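Long-range contacts in protein yojF (Bacillus subtilis, PDB 1NJH), which is of unknown function but belongs to the DUF1806 family and forms a two-chain assembly of largely beta-strand subunits: residues A[27-32]-A[44-49]; A[79-84]-A[106-111]. One frame throughout, in Å; residues are numbered along the deposited sequence.

Interaction 1 of 2, residues A[27-32]-A[44-49]; sequences HLETTT and MTVVAY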
ATOM      1  N   HIS A  27       5.895  -2.952   5.384  1.00 15.07           N
ATOM      2  CA  HIS A  27       6.393  -2.272   4.208  1.00 15.30           C
ATOM      3  C   HIS A  27       5.636  -2.956   3.061  1.00 16.88           C
ATOM      4  O   HIS A  27       5.678  -4.185   2.943  1.00 15.28           O
ATOM      5  CB  HIS A  27       7.895  -2.468   3.996  1.00 16.72           C
ATOM      6  CG  HIS A  27       8.412  -1.713   2.812  1.00 20.21           C
ATOM      7  ND1 HIS A  27       8.472  -2.252   1.544  1.00 23.46           N
ATOM      8  CD2 HIS A  27       8.793  -0.421   2.689  1.00 23.33           C
ATOM      9  CE1 HIS A  27       8.870  -1.321   0.692  1.00 20.14           C
ATOM     10  NE2 HIS A  27       9.070  -0.202   1.362  1.00 27.34           N
ATOM     11  N   LEU A  28       4.934  -2.178   2.236  1.00 13.41           N
ATOM     12  CA  LEU A  28       4.182  -2.715   1.100  1.00 15.35           C
ATOM     13  C   LEU A  28       4.462  -1.776  -0.044  1.00 15.93           C
ATOM     14  O   LEU A  28       4.160  -0.586   0.035  1.00 17.36           O
ATOM     15  CB  LEU A  28       2.687  -2.742   1.398  1.00 16.60           C
ATOM     16  CG  LEU A  28       1.805  -3.231   0.241  1.00 20.38           C
ATOM     17  CD1 LEU A  28       2.151  -4.672  -0.121  1.00 20.56           C
ATOM     18  CD2 LEU A  28       0.341  -3.096   0.637  1.00 20.91           C
ATOM     19  N   GLU A  29       5.032  -2.314  -1.111  1.00 15.67           N
ATOM     20  CA  GLU A  29       5.428  -1.489  -2.242  1.00 14.92           C
ATOM     21  C   GLU A  29       5.234  -2.201  -3.580  1.00 18.05           C
ATOM     22  O   GLU A  29       5.404  -3.421  -3.681  1.00 18.18           O
ATOM     23  CB  GLU A  29       6.910  -1.109  -2.039  1.00 19.38           C
ATOM     24  CG  GLU A  29       7.617  -0.470  -3.241  1.00 24.94           C
ATOM     25  CD  GLU A  29       9.076  -0.092  -2.946  1.00 29.65           C
ATOM     26  OE1 GLU A  29       9.697  -0.692  -2.039  1.00 25.22           O
ATOM     27  OE2 GLU A  29       9.618   0.806  -3.638  1.00 33.31           O
ATOM     28  N   THR A  30       4.869  -1.427  -4.596  1.00 15.39           N
ATOM     29  CA  THR A  30       4.691  -1.946  -5.954  1.00 19.61           C
ATOM     30  C   THR A  30       5.487  -1.033  -6.878  1.00 21.73           C
ATOM     31  O   THR A  30       5.441   0.187  -6.754  1.00 20.90           O
ATOM     32  CB  THR A  30       3.194  -1.971  -6.413  1.00 25.23           C
ATOM     33  OG1 THR A  30       2.599  -0.678  -6.260  1.00 23.73           O
ATOM     34  CG2 THR A  30       2.415  -2.964  -5.595  1.00 22.35           C
ATOM     35  N   THR A  31       6.217  -1.638  -7.804  1.00 22.95           N
ATOM     36  CA  THR A  31       7.046  -0.885  -8.742  1.00 28.81           C
ATOM     37  C   THR A  31       6.801  -1.380 -10.164  1.00 30.19           C
ATOM     38  O   THR A  31       6.267  -2.470 -10.360  1.00 24.12           O
ATOM     39  CB  THR A  31       8.530  -1.074  -8.416  1.00 29.25           C
ATOM     40  OG1 THR A  31       8.827  -2.475  -8.392  1.00 32.30           O
ATOM     41  CG2 THR A  31       8.863  -0.472  -7.057  1.00 30.56           C
ATOM     42  N   THR A  32       7.197  -0.578 -11.150  1.00 35.76           N
ATOM     43  CA  THR A  32       7.023  -0.949 -12.553  1.00 43.23           C
ATOM     44  C   THR A  32       8.167  -0.423 -13.412  1.00 46.60           C
ATOM     45  O   THR A  32       9.054   0.277 -12.923  1.00 47.88           O
ATOM     46  CB  THR A  32       5.711  -0.391 -13.137  1.00 43.73           C
ATOM     47  OG1 THR A  32       5.764   1.041 -13.158  1.00 44.67           O
ATOM     48  CG2 THR A  32       4.529  -0.840 -12.299  1.00 47.07           C
HETATM   49  N   MSE A  44      13.512   0.316 -11.320  1.00 83.15           N
HETATM   50  CA  MSE A  44      12.104   0.493 -11.657  1.00 81.98           C
HETATM   51  C   MSE A  44      11.491   1.650 -10.875  1.00 76.80           C
HETATM   52  O   MSE A  44      11.950   1.987  -9.781  1.00 76.93           O
HETATM   53  CB  MSE A  44      11.326  -0.788 -11.365  1.00 88.79           C
HETATM   54  CG  MSE A  44      11.805  -1.988 -12.155  1.00 96.38           C
HETATM   55 SE   MSE A  44      10.709  -3.541 -11.852  0.45102.58          SE
HETATM   56  CE  MSE A  44       9.518  -3.369 -13.358  1.00104.59           C
ATOM     57  N   THR A  45      10.451   2.255 -11.440  1.00 69.25           N
ATOM     58  CA  THR A  45       9.782   3.378 -10.794  1.00 61.36           C
ATOM     59  C   THR A  45       8.770   2.900  -9.755  1.00 55.24           C
ATOM     60  O   THR A  45       8.042   1.933  -9.982  1.00 52.50           O
ATOM     61  CB  THR A  45       9.057   4.260 -11.829  1.00 62.88           C
ATOM     62  OG1 THR A  45       8.097   3.473 -12.543  1.00 64.16           O
ATOM     63  CG2 THR A  45      10.056   4.847 -12.813  1.00 63.26           C
ATOM     64  N   VAL A  46       8.737   3.576  -8.611  1.00 47.66           N
ATOM     65  CA  VAL A  46       7.804   3.219  -7.549  1.00 40.57           C
ATOM     66  C   VAL A  46       6.401   3.684  -7.932  1.00 36.64           C
ATOM     67  O   VAL A  46       6.231   4.778  -8.472  1.00 36.94           O
ATOM     68  CB  VAL A  46       8.215   3.879  -6.212  1.00 42.35           C
ATOM     69  CG1 VAL A  46       7.153   3.626  -5.152  1.00 43.01           C
ATOM     70  CG2 VAL A  46       9.558   3.317  -5.747  1.00 40.85           C
ATOM     71  N   VAL A  47       5.403   2.848  -7.667  1.00 30.32           N
ATOM     72  CA  VAL A  47       4.017   3.186  -7.980  1.00 28.65           C
ATOM     73  C   VAL A  47       3.254   3.507  -6.689  1.00 26.41           C
ATOM     74  O   VAL A  47       2.715   4.603  -6.533  1.00 23.52           O
ATOM     75  CB  VAL A  47       3.313   2.010  -8.723  1.00 30.71           C
ATOM     76  CG1 VAL A  47       1.814   2.284  -8.891  1.00 30.03           C
ATOM     77  CG2 VAL A  47       3.965   1.810 -10.088  1.00 29.03           C
ATOM     78  N   ALA A  48       3.206   2.546  -5.775  1.00 23.17           N
ATOM     79  CA  ALA A  48       2.517   2.726  -4.497  1.00 22.62           C
ATOM     80  C   ALA A  48       3.478   2.275  -3.424  1.00 18.63           C
ATOM     81  O   ALA A  48       4.186   1.280  -3.587  1.00 19.98           O
ATOM     82  CB  ALA A  48       1.240   1.894  -4.436  1.00 23.21           C
ATOM     83  N   TYR A  49       3.451   2.964  -2.294  1.00 16.90           N
ATOM     84  CA  TYR A  49       4.404   2.667  -1.260  1.00 19.64           C
ATOM     85  C   TYR A  49       3.885   3.028   0.126  1.00 18.63           C
ATOM     86  O   TYR A  49       3.417   4.147   0.343  1.00 17.25           O
ATOM     87  CB  TYR A  49       5.642   3.507  -1.629  1.00 25.84           C
ATOM     88  CG  TYR A  49       6.859   3.466  -0.749  1.00 24.70           C
ATOM     89  CD1 TYR A  49       7.990   2.752  -1.148  1.00 29.32           C
ATOM     90  CD2 TYR A  49       6.939   4.240   0.411  1.00 26.12           C
ATOM     91  CE1 TYR A  49       9.185   2.812  -0.420  1.00 30.53           C
ATOM     92  CE2 TYR A  49       8.131   4.314   1.148  1.00 27.56           C
ATOM     93  CZ  TYR A  49       9.248   3.596   0.722  1.00 29.77           C
ATOM     94  OH  TYR A  49      10.436   3.662   1.416  1.00 31.25           O
TER

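Interaction 2 of 2, residues A[79-84]-A[106-111]; sequences IYAEGL and LAISLQ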
ATOM      1  N   ILE A  79      -4.872  -5.737   4.502  1.00 16.26           N
ATOM      2  CA  ILE A  79      -3.616  -5.556   3.788  1.00 15.84           C
ATOM      3  C   ILE A  79      -3.577  -6.780   2.890  1.00 15.69           C
ATOM      4  O   ILE A  79      -3.739  -7.927   3.346  1.00 17.66           O
ATOM      5  CB  ILE A  79      -2.408  -5.537   4.720  1.00 16.20           C
ATOM      6  CG1 ILE A  79      -2.459  -4.286   5.587  1.00 17.31           C
ATOM      7  CG2 ILE A  79      -1.118  -5.620   3.888  1.00 19.63           C
ATOM      8  CD1 ILE A  79      -1.303  -4.174   6.558  1.00 23.06           C
ATOM      9  N   TYR A  80      -3.404  -6.543   1.598  1.00 13.83           N
ATOM     10  CA  TYR A  80      -3.416  -7.622   0.633  1.00 16.88           C
ATOM     11  C   TYR A  80      -2.346  -7.423  -0.442  1.00 13.84           C
ATOM     12  O   TYR A  80      -2.120  -6.304  -0.909  1.00 14.94           O
ATOM     13  CB  TYR A  80      -4.809  -7.664   0.011  1.00 19.65           C
ATOM     14  CG  TYR A  80      -4.995  -8.651  -1.100  1.00 24.57           C
ATOM     15  CD1 TYR A  80      -5.240  -9.998  -0.837  1.00 27.11           C
ATOM     16  CD2 TYR A  80      -4.956  -8.232  -2.426  1.00 29.08           C
ATOM     17  CE1 TYR A  80      -5.440 -10.902  -1.878  1.00 26.96           C
ATOM     18  CE2 TYR A  80      -5.157  -9.124  -3.469  1.00 30.57           C
ATOM     19  CZ  TYR A  80      -5.398 -10.455  -3.192  1.00 30.82           C
ATOM     20  OH  TYR A  80      -5.593 -11.330  -4.246  1.00 35.66           O
ATOM     21  N   ALA A  81      -1.670  -8.512  -0.804  1.00 15.62           N
ATOM     22  CA  ALA A  81      -0.620  -8.473  -1.825  1.00 16.36           C
ATOM     23  C   ALA A  81      -0.733  -9.735  -2.680  1.00 19.16           C
ATOM     24  O   ALA A  81      -0.812 -10.845  -2.152  1.00 19.18           O
ATOM     25  CB  ALA A  81       0.769  -8.413  -1.174  1.00 15.68           C
ATOM     26  N   GLU A  82      -0.730  -9.557  -3.996  1.00 19.84           N
ATOM     27  CA  GLU A  82      -0.806 -10.687  -4.933  1.00 20.90           C
ATOM     28  C   GLU A  82       0.450 -10.707  -5.804  1.00 23.47           C
ATOM     29  O   GLU A  82       1.053  -9.666  -6.051  1.00 24.92           O
ATOM     30  CB  GLU A  82      -2.041 -10.541  -5.827  1.00 23.64           C
ATOM     31  CG  GLU A  82      -2.024 -11.372  -7.119  1.00 33.89           C
ATOM     32  CD  GLU A  82      -2.199 -12.864  -6.881  1.00 42.09           C
ATOM     33  OE1 GLU A  82      -1.220 -13.541  -6.484  1.00 43.42           O
ATOM     34  OE2 GLU A  82      -3.328 -13.360  -7.086  1.00 46.56           O
ATOM     35  N   GLY A  83       0.840 -11.895  -6.261  1.00 21.80           N
ATOM     36  CA  GLY A  83       2.012 -12.018  -7.111  1.00 19.20           C
ATOM     37  C   GLY A  83       3.297 -12.335  -6.377  1.00 22.91           C
ATOM     38  O   GLY A  83       4.378 -12.183  -6.941  1.00 21.93           O
ATOM     39  N   LEU A  84       3.191 -12.770  -5.127  1.00 20.02           N
ATOM     40  CA  LEU A  84       4.375 -13.104  -4.336  1.00 19.77           C
ATOM     41  C   LEU A  84       4.930 -14.470  -4.746  1.00 22.54           C
ATOM     42  O   LEU A  84       4.177 -15.439  -4.870  1.00 23.52           O
ATOM     43  CB  LEU A  84       4.011 -13.115  -2.854  1.00 18.90           C
ATOM     44  CG  LEU A  84       3.511 -11.752  -2.343  1.00 18.19           C
ATOM     45  CD1 LEU A  84       2.982 -11.921  -0.927  1.00 21.37           C
ATOM     46  CD2 LEU A  84       4.634 -10.698  -2.380  1.00 16.39           C
ATOM     47  N   LEU A 106       6.359  -5.877 -13.537  1.00 38.25           N
ATOM     48  CA  LEU A 106       5.676  -5.482 -12.315  1.00 35.58           C
ATOM     49  C   LEU A 106       6.364  -6.172 -11.147  1.00 32.78           C
ATOM     50  O   LEU A 106       6.724  -7.343 -11.235  1.00 34.26           O
ATOM     51  CB  LEU A 106       4.210  -5.905 -12.368  1.00 37.13           C
ATOM     52  CG  LEU A 106       3.170  -4.993 -11.705  1.00 40.26           C
ATOM     53  CD1 LEU A 106       1.872  -5.779 -11.569  1.00 41.86           C
ATOM     54  CD2 LEU A 106       3.640  -4.518 -10.339  1.00 42.48           C
ATOM     55  N   ALA A 107       6.561  -5.444 -10.058  1.00 25.91           N
ATOM     56  CA  ALA A 107       7.198  -6.025  -8.893  1.00 21.70           C
ATOM     57  C   ALA A 107       6.430  -5.646  -7.647  1.00 19.25           C
ATOM     58  O   ALA A 107       5.789  -4.583  -7.583  1.00 19.78           O
ATOM     59  CB  ALA A 107       8.644  -5.544  -8.776  1.00 21.85           C
ATOM     60  N   ILE A 108       6.500  -6.522  -6.657  1.00 19.99           N
ATOM     61  CA  ILE A 108       5.811  -6.282  -5.408  1.00 18.76           C
ATOM     62  C   ILE A 108       6.628  -6.775  -4.236  1.00 20.82           C
ATOM     63  O   ILE A 108       7.395  -7.736  -4.344  1.00 20.26           O
ATOM     64  CB  ILE A 108       4.433  -6.961  -5.397  1.00 18.42           C
ATOM     65  CG1 ILE A 108       3.719  -6.651  -4.081  1.00 18.85           C
ATOM     66  CG2 ILE A 108       4.596  -8.472  -5.618  1.00 17.58           C
ATOM     67  CD1 ILE A 108       2.241  -6.881  -4.133  1.00 26.57           C
ATOM     68  N   SER A 109       6.458  -6.098  -3.108  1.00 19.98           N
ATOM     69  CA  SER A 109       7.169  -6.435  -1.892  1.00 17.82           C
ATOM     70  C   SER A 109       6.262  -6.226  -0.693  1.00 18.00           C
ATOM     71  O   SER A 109       5.588  -5.201  -0.604  1.00 17.01           O
ATOM     72  CB  SER A 109       8.420  -5.547  -1.762  1.00 22.21           C
ATOM     73  OG  SER A 109       9.020  -5.679  -0.487  1.00 29.23           O
ATOM     74  N   LEU A 110       6.212  -7.224   0.194  1.00 16.83           N
ATOM     75  CA  LEU A 110       5.438  -7.136   1.438  1.00 13.94           C
ATOM     76  C   LEU A 110       6.392  -7.645   2.503  1.00 14.86           C
ATOM     77  O   LEU A 110       6.898  -8.773   2.409  1.00 17.47           O
ATOM     78  CB  LEU A 110       4.164  -8.000   1.408  1.00 14.28           C
ATOM     79  CG  LEU A 110       3.390  -8.013   2.745  1.00 16.83           C
ATOM     80  CD1 LEU A 110       2.894  -6.614   3.121  1.00 16.48           C
ATOM     81  CD2 LEU A 110       2.200  -8.998   2.646  1.00 15.57           C
ATOM     82  N   GLN A 111       6.673  -6.800   3.492  1.00 16.48           N
ATOM     83  CA  GLN A 111       7.591  -7.143   4.571  1.00 16.08           C
ATOM     84  C   GLN A 111       6.943  -6.821   5.926  1.00 16.35           C
ATOM     85  O   GLN A 111       6.271  -5.799   6.072  1.00 12.80           O
ATOM     86  CB  GLN A 111       8.890  -6.345   4.415  1.00 16.50           C
ATOM     87  CG  GLN A 111       9.491  -6.343   3.003  1.00 18.67           C
ATOM     88  CD  GLN A 111      10.857  -5.668   2.981  1.00 22.73           C
ATOM     89  OE1 GLN A 111      11.117  -4.769   3.774  1.00 23.85           O
ATOM     90  NE2 GLN A 111      11.724  -6.095   2.077  1.00 24.72           N
TER

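Interaction 1 of 2, residues A[27-32]-A[44-49]
H27 turns the edge of its imidazole toward the face of the Y49 ring, an edge-to-face pair with centroids 5.1 Å apart and planes at 89°. With CG anti to the backbone N in both (chi1 -177° for H27, 179° for Y49), the two rings are carried off the same face of the sheet, where H27 NE2 comes 3.5 Å from Y49 CE1. E29 lies on that face too: its extended chain slants across the CD1 edge of the phenol, CD 3.5 Å from Y49 CD1, with OE2 in the ring plane and the carboxylate nearly upright to it. The same E29 OE2 lies 3.3 Å from the methyl V46 CG2.

Apolar contact is patchier. The T31 methyl CG2 packs on V46 CG2, and on the other side T32 CG2 presses tightly against V47 CG2, at 3.5 Å.

The backbones are joined in an antiparallel ladder interrupted by a classic beta bulge: V47 and A48 both face T30. T30 N reaches A48 O at 3.0 Å, while T30 O takes V47 N at 2.8 Å and, weakly, A48 N. Beyond the bulge T32 N bonds to T45 O, and T45 N returns to T32 O. A48 also packs on T30 of the second subunit, and Y49 continues the sheet into that chain.

With an alanine at E29, the CD1 edge of Y49 and V46 CG2 would probably lose their shared neighbour, and the phenol might turn more easily. The chemistry thus implies a register fixed by peptide groups, with H27 and the E29 carboxylate packed against the Y49 ring at one end of the pair.

Interaction 2 of 2, residues A[79-84]-A[106-111]
I108 lays its CD1 methyl against A81 CB, 3.6 Å away, across the inside of a small antiparallel beta barrel whose strand pairings run in a closed ring. The two strands are not neighbours in that ring: strand 95-101 pairs with both, and no hydrogen bond passes directly between 79-84 and 106-111. Their axes come no nearer than 7.1 Å and their directions differ by 114°, so the contact is mainly side-chain packing in the core, with the carbonyl oxygens of E82 and G83 also touched.

I108 has the largest share. With CG1 anti to the backbone N (chi1 -178°) and the chain extended beyond, CD1 is carried out to A81 and also to the carbonyl oxygen E82 O. The other branch, CG2, meets L84 CD2 at 3.9 Å, the two side chains crossing at about a right angle. Farther along, L110 splits its methyls between two partners: CD2 approaches A81 CB at 4.1 Å and CD1 approaches I79 CG2 at 4.2 Å. A81 therefore sits under both I108 and L110, a small residue beneath two branched ones.

The core goes on past these strands, with L110 also packing on I26, L28, V70 and M97. I79 and Y80 also pair, through their backbones, with a strand of the second subunit, so the sheet runs on across the interface.

Near the end of 79-84, G83 and L84 both face Y68 in a G1 beta bulge. At the backbone angles of G83 a side-chain carbon would jam against E82 O, and the peptide is further held from within its own strand: G83 N donates to E82 OE1 over 2.6 Å, using that oxygen's anti lone pair.

From the N terminus, the helix 9-18 leads into strand 24-32, and interaction 1 closes as the chain returns along 44-49 after a connection in which residues 34-43 are not modelled. Strands 45-63 and 68-74 follow before interaction 2 opens at 79-84; it closes at 106-111, once strand 95-101 has been passed. The two contacts thus lie in series, neither nesting nor crossing. They meet in space because strand 106-113 comes back beside 24-32, where H27 O with Q111 N and E29 O with S109 N are probable hydrogen bonds. Interaction 1 joins adjacent strands of the wall, interaction 2 spans the interior, and both touch the second subunit.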